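Local structure of CELL division protein FTSZ (4B45) at residues 132-136 with 324-328; 161-167 with 255-259. The protein binds GTP, assembles into tubulin-like protofilaments and takes part in the control of cell shape in the archaeon Haloferax volcanii. One frame throughout, in Å; residues are numbered along the deposited sequence.

Interaction 1 of 2, residues 132-136 with 324-328; sequences ILPGA and RVESF. With GSP (5'-guanosine-diphosphate-monothiophosphate), chain C.
Arg324 and Phe328, one helical turn apart, both set CG anti to the backbone N (chi1 169° for Arg324), which carries the two side chains off helix 323-340 to Leu133 and Pro134. The Arg324 chain then bends at chi2 (54°), bringing its guanidinium to the loop that follows strand 127-133. There NH2 of Arg324 donates to O of Pro134 at 3.0 Å; an N-H...O angle of 143° marks a bent bond. A water completes a second path, donating to Pro134 O at 2.7 Å and accepting from Arg324 NH1 at 3.1 Å, so this carbonyl receives two donors. Leu133 divides its two methyls between the partners: CD2 lies over one guanidinium face, 4.0 Å from Arg324 CZ, while CD1 makes a CH-pi contact 3.9 Å from the centroid of the Phe328 ring. Pro134 CG adds an apolar contact with Phe328 CE1 at 4.2 Å. Arg324 NH2 also forms a salt bridge with Asp164, and an alanine here would probably leave the Asp164 carboxylate without its charged mate and Pro134 O without its direct donor. On the nucleotide side, Ile132 CD1 packs 3.7 Å from N2 of the guanine. A Rossmann-like sheet with a strand end at the nucleotide is a feature of tubulin/FtsZ GTPases; in this protein helix 323-340 packs against that end through Leu133 and Pro134.

Interaction 2 of 2, residues 161-167 with 255-259; sequences LLVDNDA and TSLPD. With GSP (5'-guanosine-diphosphate-monothiophosphate), chain C.
This is a buried contact between the GTPase domain and the C-terminal domain, in which the loop between helix 240-252 and strand 263-272 lies against the end of strand 159-164. Two hydrogen bonds define it. With chi1 at 62°, OG of Ser256 points at O of Leu162, donating to it at 2.8 Å and meeting it nearly end-on, with a C=O...donor angle of 160°. Asp164 N donates to Ser256 O, also at 2.8 Å and almost straight (172°). Ser256 OG is further bonded to Leu225 on strand 222-231. Beside these bonds, Pro258 crosses Asp164 at about a right angle, its CD 3.2 Å from Asp164 OD2, and Leu162 CD1 meets Leu257 CD2 at 4.3 Å. Asp164 OD1 accepts from Asp166 N at 3.2 Å, an Asx turn, and is salt-bridged to Arg324. One residue along from Asp164, Asn165 pairs with the guanine: its OD1 accepts from GSP N2 at 3.1 Å and its ND2 donates to N3. Two buried backbone groups of the strand end, Leu162 O and Asp164 N, are thus paired across the boundary, one by a serine hydroxyl and one by a backbone carbonyl, and the strand end that presents Asn165 to the nucleotide is bonded directly to the C-terminal domain.

Following the chain from the N terminus, past the first four strands, strand 127-133 runs into residues 132-136, followed by helix 140-156 and strand 159-164, its parallel neighbour in the sheet. The chain then passes through helix 175-196 and strand 222-231 before residues 255-259 return to 161-167, closing the loop of interaction 2. Only at helix 323-340 does interaction 1 close, so its longer loop encloses the other entirely. Their centres are about 8 Å apart, and they meet directly: Ala136 N lies 2.6 Å from Asp166 OD2, a probable hydrogen bond. Together they join two adjacent GTPase-domain strand ends, both beside the nucleotide, to two separate parts of the C-terminal domain.

Interaction 1 of 2, residues 132-136 with 324-328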
ATOM      1  N   ILE A 132      -6.321  -2.204  -3.486  1.00 41.91           N
ATOM      2  CA  ILE A 132      -7.462  -1.738  -2.678  1.00 42.15           C
ATOM      3  C   ILE A 132      -8.621  -2.722  -2.685  1.00 42.85           C
ATOM      4  O   ILE A 132      -9.212  -3.018  -3.736  1.00 41.21           O
ATOM      5  CB  ILE A 132      -7.969  -0.366  -3.137  1.00 49.67           C
ATOM      6  CG1 ILE A 132      -6.896   0.700  -2.910  1.00 45.36           C
ATOM      7  CG2 ILE A 132      -9.246   0.019  -2.395  1.00 47.57           C
ATOM      8  CD1 ILE A 132      -6.965   1.848  -3.910  1.00 43.47           C
ATOM      9  N   LEU A 133      -8.941  -3.231  -1.498  1.00 48.62           N
ATOM     10  CA  LEU A 133     -10.048  -4.159  -1.313  1.00 50.41           C
ATOM     11  C   LEU A 133     -11.356  -3.368  -1.213  1.00 49.50           C
ATOM     12  O   LEU A 133     -11.406  -2.348  -0.531  1.00 51.03           O
ATOM     13  CB  LEU A 133      -9.811  -4.959  -0.031  1.00 58.35           C
ATOM     14  CG  LEU A 133     -10.312  -6.399   0.044  1.00 57.82           C
ATOM     15  CD1 LEU A 133      -9.629  -7.255  -1.009  1.00 50.76           C
ATOM     16  CD2 LEU A 133     -10.072  -6.956   1.449  1.00 57.52           C
ATOM     17  N   PRO A 134     -12.414  -3.820  -1.911  1.00 42.55           N
ATOM     18  CA  PRO A 134     -13.673  -3.076  -1.852  1.00 43.37           C
ATOM     19  C   PRO A 134     -14.314  -3.217  -0.487  1.00 44.96           C
ATOM     20  O   PRO A 134     -14.165  -4.249   0.162  1.00 42.27           O
ATOM     21  CB  PRO A 134     -14.553  -3.787  -2.891  1.00 45.60           C
ATOM     22  CG  PRO A 134     -14.016  -5.175  -2.952  1.00 48.27           C
ATOM     23  CD  PRO A 134     -12.523  -5.035  -2.738  1.00 42.84           C
ATOM     24  N   GLY A 135     -15.041  -2.199  -0.058  1.00 45.44           N
ATOM     25  CA  GLY A 135     -15.814  -2.325   1.159  1.00 44.34           C
ATOM     26  C   GLY A 135     -16.856  -3.419   1.032  1.00 46.78           C
ATOM     27  O   GLY A 135     -17.365  -3.699  -0.071  1.00 47.60           O
ATOM     28  N   ALA A 136     -17.183  -4.025   2.169  1.00 44.69           N
ATOM     29  CA  ALA A 136     -18.142  -5.118   2.234  1.00 46.36           C
ATOM     30  C   ALA A 136     -19.549  -4.758   1.735  1.00 50.38           C
ATOM     31  O   ALA A 136     -20.326  -5.649   1.370  1.00 47.23           O
ATOM     32  CB  ALA A 136     -18.200  -5.675   3.657  1.00 46.06           C
ATOM     33  N   ARG A 324     -11.040 -11.095   7.841  1.00 45.13           N
ATOM     34  CA  ARG A 324     -11.491 -10.183   6.809  1.00 46.11           C
ATOM     35  C   ARG A 324     -11.226 -10.758   5.415  1.00 52.26           C
ATOM     36  O   ARG A 324     -12.126 -10.760   4.568  1.00 43.93           O
ATOM     37  CB  ARG A 324     -10.813  -8.810   6.985  1.00 42.40           C
ATOM     38  CG  ARG A 324     -11.001  -7.839   5.810  1.00 47.47           C
ATOM     39  CD  ARG A 324     -12.472  -7.622   5.433  1.00 51.64           C
ATOM     40  NE  ARG A 324     -12.597  -6.436   4.594  1.00 54.19           N
ATOM     41  CZ  ARG A 324     -13.420  -6.310   3.555  1.00 49.81           C
ATOM     42  NH1 ARG A 324     -14.211  -7.312   3.182  1.00 42.39           N
ATOM     43  NH2 ARG A 324     -13.433  -5.172   2.876  1.00 44.37           N
ATOM     44  N   VAL A 325     -10.007 -11.251   5.182  1.00 49.17           N
ATOM     45  CA  VAL A 325      -9.691 -11.912   3.909  1.00 47.20           C
ATOM     46  C   VAL A 325     -10.566 -13.143   3.668  1.00 45.54           C
ATOM     47  O   VAL A 325     -11.144 -13.311   2.594  1.00 43.86           O
ATOM     48  CB  VAL A 325      -8.186 -12.296   3.802  1.00 53.44           C
ATOM     49  CG1 VAL A 325      -7.916 -13.087   2.514  1.00 52.12           C
ATOM     50  CG2 VAL A 325      -7.338 -11.053   3.807  1.00 44.30           C
ATOM     51  N   GLU A 326     -10.680 -13.996   4.676  1.00 48.17           N
ATOM     52  CA  GLU A 326     -11.485 -15.198   4.534  1.00 52.23           C
ATOM     53  C   GLU A 326     -12.957 -14.863   4.327  1.00 56.28           C
ATOM     54  O   GLU A 326     -13.635 -15.491   3.516  1.00 51.02           O
ATOM     55  CB  GLU A 326     -11.308 -16.097   5.748  1.00 58.28           C
ATOM     56  CG  GLU A 326      -9.880 -16.587   5.924  1.00 70.95           C
ATOM     57  CD  GLU A 326      -9.629 -17.154   7.312  1.00 80.45           C
ATOM     58  OE1 GLU A 326     -10.429 -16.859   8.228  1.00 81.47           O
ATOM     59  OE2 GLU A 326      -8.638 -17.896   7.481  1.00 84.78           O
ATOM     60  N   SER A 327     -13.449 -13.872   5.066  1.00 55.32           N
ATOM     61  CA  SER A 327     -14.816 -13.416   4.885  1.00 61.26           C
ATOM     62  C   SER A 327     -14.985 -12.869   3.468  1.00 60.59           C
ATOM     63  O   SER A 327     -15.951 -13.195   2.777  1.00 56.89           O
ATOM     64  CB  SER A 327     -15.169 -12.351   5.922  1.00 54.50           C
ATOM     65  OG  SER A 327     -16.449 -11.822   5.658  1.00 67.31           O
ATOM     66  N   PHE A 328     -14.022 -12.060   3.035  1.00 55.28           N
ATOM     67  CA  PHE A 328     -14.066 -11.471   1.703  1.00 53.79           C
ATOM     68  C   PHE A 328     -14.141 -12.533   0.597  1.00 55.52           C
ATOM     69  O   PHE A 328     -14.998 -12.458  -0.279  1.00 49.97           O
ATOM     70  CB  PHE A 328     -12.880 -10.518   1.467  1.00 45.78           C
ATOM     71  CG  PHE A 328     -12.630 -10.227   0.014  1.00 50.19           C
ATOM     72  CD1 PHE A 328     -13.532  -9.472  -0.721  1.00 49.27           C
ATOM     73  CD2 PHE A 328     -11.515 -10.742  -0.630  1.00 54.97           C
ATOM     74  CE1 PHE A 328     -13.322  -9.229  -2.071  1.00 46.14           C
ATOM     75  CE2 PHE A 328     -11.295 -10.493  -1.982  1.00 56.09           C
ATOM     76  CZ  PHE A 328     -12.211  -9.742  -2.702  1.00 44.62           C
TER
HETATM   77  PG  GSP C1342     -14.489   0.756 -13.744  1.00 65.49           P
HETATM   78  O3B GSP C1342     -12.888   0.663 -13.779  1.00 81.37           O
HETATM   79  S1G GSP C1342     -15.409  -0.097 -12.099  1.00 66.45           S
HETATM   80  O2G GSP C1342     -14.938   2.243 -13.852  1.00121.21           O
HETATM   81  O3G GSP C1342     -14.916  -0.052 -14.903  1.00 56.17           O
HETATM   82  PB  GSP C1342     -11.864   1.123 -12.643  1.00 46.49           P
HETATM   83  O1B GSP C1342     -11.220   2.460 -12.911  1.00 43.19           O
HETATM   84  O2B GSP C1342     -10.756   0.080 -12.584  1.00 59.46           O
HETATM   85  PA  GSP C1342     -12.020   1.900  -9.952  1.00 46.26           P
HETATM   86  O1A GSP C1342     -12.769   3.155  -9.589  1.00 49.09           O
HETATM   87  O2A GSP C1342     -10.552   2.234 -10.001  1.00 54.10           O
HETATM   88  O3A GSP C1342     -12.582   1.220 -11.249  1.00 54.38           O
HETATM   89  O5' GSP C1342     -12.144   0.829  -8.834  1.00 55.57           O
HETATM   90  C5' GSP C1342     -13.284   0.670  -8.057  1.00 50.00           C
HETATM   91  C4' GSP C1342     -12.967   0.272  -6.679  1.00 53.13           C
HETATM   92  O4' GSP C1342     -12.021   1.138  -6.127  1.00 46.50           O
HETATM   93  C3' GSP C1342     -14.143   0.338  -5.791  1.00 47.18           C
HETATM   94  O3' GSP C1342     -13.939  -0.605  -4.810  1.00 50.09           O
HETATM   95  C2' GSP C1342     -14.087   1.672  -5.203  1.00 51.09           C
HETATM   96  O2' GSP C1342     -14.665   1.650  -3.942  1.00 57.03           O
HETATM   97  C1' GSP C1342     -12.661   1.897  -5.070  1.00 46.09           C
HETATM   98  N9  GSP C1342     -12.214   3.269  -5.209  1.00 45.92           N
HETATM   99  C8  GSP C1342     -12.570   4.133  -6.165  1.00 47.15           C
HETATM  100  N7  GSP C1342     -11.901   5.289  -5.986  1.00 50.23           N
HETATM  101  C5  GSP C1342     -11.090   5.150  -4.894  1.00 42.94           C
HETATM  102  C6  GSP C1342     -10.164   6.021  -4.258  1.00 42.60           C
HETATM  103  O6  GSP C1342      -9.944   7.308  -4.711  1.00 44.56           O
HETATM  104  N1  GSP C1342      -9.505   5.568  -3.165  1.00 40.41           N
HETATM  105  C2  GSP C1342      -9.713   4.314  -2.704  1.00 43.18           C
HETATM  106  N2  GSP C1342      -8.959   3.887  -1.520  1.00 40.27           N
HETATM  107  N3  GSP C1342     -10.570   3.455  -3.278  1.00 45.25           N
HETATM  108  C4  GSP C1342     -11.284   3.867  -4.391  1.00 45.77           C
HETATM  109  O   HOH W   1     -15.454  -6.552   0.476  1.00 43.77           O

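Interaction 2 of 2, residues 161-167 with 255-259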
ATOM      1  N   LEU A 161       0.386  -5.741  -1.035  1.00 41.82           N
ATOM      2  CA  LEU A 161       0.058  -4.968   0.150  1.00 38.52           C
ATOM      3  C   LEU A 161      -1.408  -4.513   0.045  1.00 41.99           C
ATOM      4  O   LEU A 161      -1.782  -3.773  -0.867  1.00 39.93           O
ATOM      5  CB  LEU A 161       1.016  -3.775   0.267  1.00 40.88           C
ATOM      6  CG  LEU A 161       0.742  -2.706   1.331  1.00 49.14           C
ATOM      7  CD1 LEU A 161       0.664  -3.323   2.710  1.00 46.31           C
ATOM      8  CD2 LEU A 161       1.799  -1.572   1.275  1.00 39.94           C
ATOM      9  N   LEU A 162      -2.245  -4.965   0.967  1.00 44.47           N
ATOM     10  CA  LEU A 162      -3.679  -4.718   0.854  1.00 41.37           C
ATOM     11  C   LEU A 162      -4.163  -3.559   1.702  1.00 45.90           C
ATOM     12  O   LEU A 162      -3.795  -3.423   2.869  1.00 50.83           O
ATOM     13  CB  LEU A 162      -4.477  -5.965   1.234  1.00 44.16           C
ATOM     14  CG  LEU A 162      -4.613  -7.100   0.219  1.00 47.03           C
ATOM     15  CD1 LEU A 162      -5.510  -8.208   0.796  1.00 45.52           C
ATOM     16  CD2 LEU A 162      -5.168  -6.575  -1.110  1.00 48.99           C
ATOM     17  N   VAL A 163      -5.014  -2.741   1.098  1.00 47.16           N
ATOM     18  CA  VAL A 163      -5.733  -1.694   1.796  1.00 44.12           C
ATOM     19  C   VAL A 163      -7.211  -2.044   1.813  1.00 45.53           C
ATOM     20  O   VAL A 163      -7.847  -2.160   0.760  1.00 48.06           O
ATOM     21  CB  VAL A 163      -5.596  -0.353   1.051  1.00 48.87           C
ATOM     22  CG1 VAL A 163      -6.438   0.721   1.732  1.00 49.98           C
ATOM     23  CG2 VAL A 163      -4.144   0.052   0.959  1.00 54.91           C
ATOM     24  N   ASP A 164      -7.761  -2.203   3.007  1.00 46.92           N
ATOM     25  CA  ASP A 164      -9.193  -2.410   3.171  1.00 47.55           C
ATOM     26  C   ASP A 164      -9.913  -1.058   3.338  1.00 49.17           C
ATOM     27  O   ASP A 164      -9.735  -0.375   4.350  1.00 47.59           O
ATOM     28  CB  ASP A 164      -9.420  -3.314   4.384  1.00 50.64           C
ATOM     29  CG  ASP A 164     -10.883  -3.642   4.622  1.00 53.60           C
ATOM     30  OD1 ASP A 164     -11.739  -3.370   3.745  1.00 53.72           O
ATOM     31  OD2 ASP A 164     -11.175  -4.198   5.702  1.00 57.10           O
ATOM     32  N   ASN A 165     -10.713  -0.666   2.343  1.00 44.75           N
ATOM     33  CA  ASN A 165     -11.453   0.593   2.407  1.00 40.73           C
ATOM     34  C   ASN A 165     -12.330   0.692   3.646  1.00 41.07           C
ATOM     35  O   ASN A 165     -12.505   1.768   4.219  1.00 42.77           O
ATOM     36  CB  ASN A 165     -12.325   0.790   1.151  1.00 42.82           C
ATOM     37  CG  ASN A 165     -11.551   1.407  -0.006  1.00 41.81           C
ATOM     38  OD1 ASN A 165     -10.355   1.685   0.123  1.00 38.24           O
ATOM     39  ND2 ASN A 165     -12.232   1.619  -1.153  1.00 38.00           N
ATOM     40  N   ASP A 166     -12.903  -0.436   4.042  1.00 42.05           N
ATOM     41  CA  ASP A 166     -13.708  -0.492   5.253  1.00 43.99           C
ATOM     42  C   ASP A 166     -12.890  -0.204   6.521  1.00 48.49           C
ATOM     43  O   ASP A 166     -13.466   0.105   7.558  1.00 50.47           O
ATOM     44  CB  ASP A 166     -14.394  -1.857   5.381  1.00 47.68           C
ATOM     45  CG  ASP A 166     -15.668  -1.948   4.570  1.00 51.74           C
ATOM     46  OD1 ASP A 166     -16.145  -0.899   4.087  1.00 55.47           O
ATOM     47  OD2 ASP A 166     -16.198  -3.070   4.418  1.00 57.41           O
ATOM     48  N   ALA A 167     -11.560  -0.302   6.446  1.00 42.40           N
ATOM     49  CA  ALA A 167     -10.726  -0.053   7.627  1.00 46.77           C
ATOM     50  C   ALA A 167     -10.571   1.443   7.912  1.00 51.73           C
ATOM     51  O   ALA A 167     -10.131   1.842   8.987  1.00 47.83           O
ATOM     52  CB  ALA A 167      -9.360  -0.701   7.478  1.00 47.38           C
ATOM     53  N   THR A 255      -3.941  -1.492  11.338  1.00 43.62           N
ATOM     54  CA  THR A 255      -3.421  -2.166  10.165  1.00 34.32           C
ATOM     55  C   THR A 255      -4.281  -1.879   8.924  1.00 41.87           C
ATOM     56  O   THR A 255      -5.498  -1.712   9.019  1.00 42.53           O
ATOM     57  CB  THR A 255      -3.343  -3.666  10.434  1.00 41.71           C
ATOM     58  OG1 THR A 255      -2.988  -4.358   9.237  1.00 61.69           O
ATOM     59  CG2 THR A 255      -4.669  -4.154  10.922  1.00 37.47           C
ATOM     60  N   SER A 256      -3.640  -1.805   7.764  1.00 41.91           N
ATOM     61  CA  SER A 256      -4.328  -1.472   6.520  1.00 44.29           C
ATOM     62  C   SER A 256      -5.307  -2.571   6.089  1.00 43.54           C
ATOM     63  O   SER A 256      -6.286  -2.307   5.380  1.00 44.08           O
ATOM     64  CB  SER A 256      -3.304  -1.182   5.415  1.00 36.55           C
ATOM     65  OG  SER A 256      -2.518  -2.327   5.149  1.00 37.31           O
ATOM     66  N   LEU A 257      -5.013  -3.795   6.519  1.00 45.33           N
ATOM     67  CA  LEU A 257      -5.912  -4.944   6.421  1.00 45.26           C
ATOM     68  C   LEU A 257      -6.222  -5.486   7.827  1.00 46.75           C
ATOM     69  O   LEU A 257      -5.308  -5.915   8.524  1.00 52.96           O
ATOM     70  CB  LEU A 257      -5.207  -6.053   5.644  1.00 38.54           C
ATOM     71  CG  LEU A 257      -5.940  -7.393   5.572  1.00 47.58           C
ATOM     72  CD1 LEU A 257      -7.189  -7.276   4.675  1.00 47.99           C
ATOM     73  CD2 LEU A 257      -5.002  -8.482   5.066  1.00 48.97           C
ATOM     74  N   PRO A 258      -7.505  -5.493   8.248  1.00 49.93           N
ATOM     75  CA  PRO A 258      -7.857  -6.011   9.586  1.00 44.83           C
ATOM     76  C   PRO A 258      -7.464  -7.472   9.830  1.00 45.06           C
ATOM     77  O   PRO A 258      -7.473  -8.293   8.903  1.00 41.61           O
ATOM     78  CB  PRO A 258      -9.391  -5.905   9.616  1.00 40.61           C
ATOM     79  CG  PRO A 258      -9.714  -4.828   8.635  1.00 45.76           C
ATOM     80  CD  PRO A 258      -8.675  -4.926   7.551  1.00 40.85           C
ATOM     81  N   ASP A 259      -7.156  -7.786  11.088  1.00 46.23           N
ATOM     82  CA  ASP A 259      -6.816  -9.146  11.518  1.00 44.52           C
ATOM     83  C   ASP A 259      -5.617  -9.724  10.744  1.00 46.90           C
ATOM     84  O   ASP A 259      -5.666 -10.850  10.252  1.00 48.26           O
ATOM     85  CB  ASP A 259      -8.041 -10.073  11.428  1.00 40.03           C
ATOM     86  CG  ASP A 259      -7.854 -11.372  12.202  1.00 56.35           C
ATOM     87  OD1 ASP A 259      -7.107 -11.367  13.204  1.00 60.30           O
ATOM     88  OD2 ASP A 259      -8.458 -12.400  11.813  1.00 58.21           O
TER
HETATM   89  PG  GSP C1342     -14.489   0.756 -13.744  1.00 65.49           P
HETATM   90  O3B GSP C1342     -12.888   0.663 -13.779  1.00 81.37           O
HETATM   91  S1G GSP C1342     -15.409  -0.097 -12.099  1.00 66.45           S
HETATM   92  O2G GSP C1342     -14.938   2.243 -13.852  1.00121.21           O
HETATM   93  O3G GSP C1342     -14.916  -0.052 -14.903  1.00 56.17           O
HETATM   94  PB  GSP C1342     -11.864   1.123 -12.643  1.00 46.49           P
HETATM   95  O1B GSP C1342     -11.220   2.460 -12.911  1.00 43.19           O
HETATM   96  O2B GSP C1342     -10.756   0.080 -12.584  1.00 59.46           O
HETATM   97  PA  GSP C1342     -12.020   1.900  -9.952  1.00 46.26           P
HETATM   98  O1A GSP C1342     -12.769   3.155  -9.589  1.00 49.09           O
HETATM   99  O2A GSP C1342     -10.552   2.234 -10.001  1.00 54.10           O
HETATM  100  O3A GSP C1342     -12.582   1.220 -11.249  1.00 54.38           O
HETATM  101  O5' GSP C1342     -12.144   0.829  -8.834  1.00 55.57           O
HETATM  102  C5' GSP C1342     -13.284   0.670  -8.057  1.00 50.00           C
HETATM  103  C4' GSP C1342     -12.967   0.272  -6.679  1.00 53.13           C
HETATM  104  O4' GSP C1342     -12.021   1.138  -6.127  1.00 46.50           O
HETATM  105  C3' GSP C1342     -14.143   0.338  -5.791  1.00 47.18           C
HETATM  106  O3' GSP C1342     -13.939  -0.605  -4.810  1.00 50.09           O
HETATM  107  C2' GSP C1342     -14.087   1.672  -5.203  1.00 51.09           C
HETATM  108  O2' GSP C1342     -14.665   1.650  -3.942  1.00 57.03           O
HETATM  109  C1' GSP C1342     -12.661   1.897  -5.070  1.00 46.09           C
HETATM  110  N9  GSP C1342     -12.214   3.269  -5.209  1.00 45.92           N
HETATM  111  C8  GSP C1342     -12.570   4.133  -6.165  1.00 47.15           C
HETATM  112  N7  GSP C1342     -11.901   5.289  -5.986  1.00 50.23           N
HETATM  113  C5  GSP C1342     -11.090   5.150  -4.894  1.00 42.94           C
HETATM  114  C6  GSP C1342     -10.164   6.021  -4.258  1.00 42.60           C
HETATM  115  O6  GSP C1342      -9.944   7.308  -4.711  1.00 44.56           O
HETATM  116  N1  GSP C1342      -9.505   5.568  -3.165  1.00 40.41           N
HETATM  117  C2  GSP C1342      -9.713   4.314  -2.704  1.00 43.18           C
HETATM  118  N2  GSP C1342      -8.959   3.887  -1.520  1.00 40.27           N
HETATM  119  N3  GSP C1342     -10.570   3.455  -3.278  1.00 45.25           N
HETATM  120  C4  GSP C1342     -11.284   3.867  -4.391  1.00 45.77           C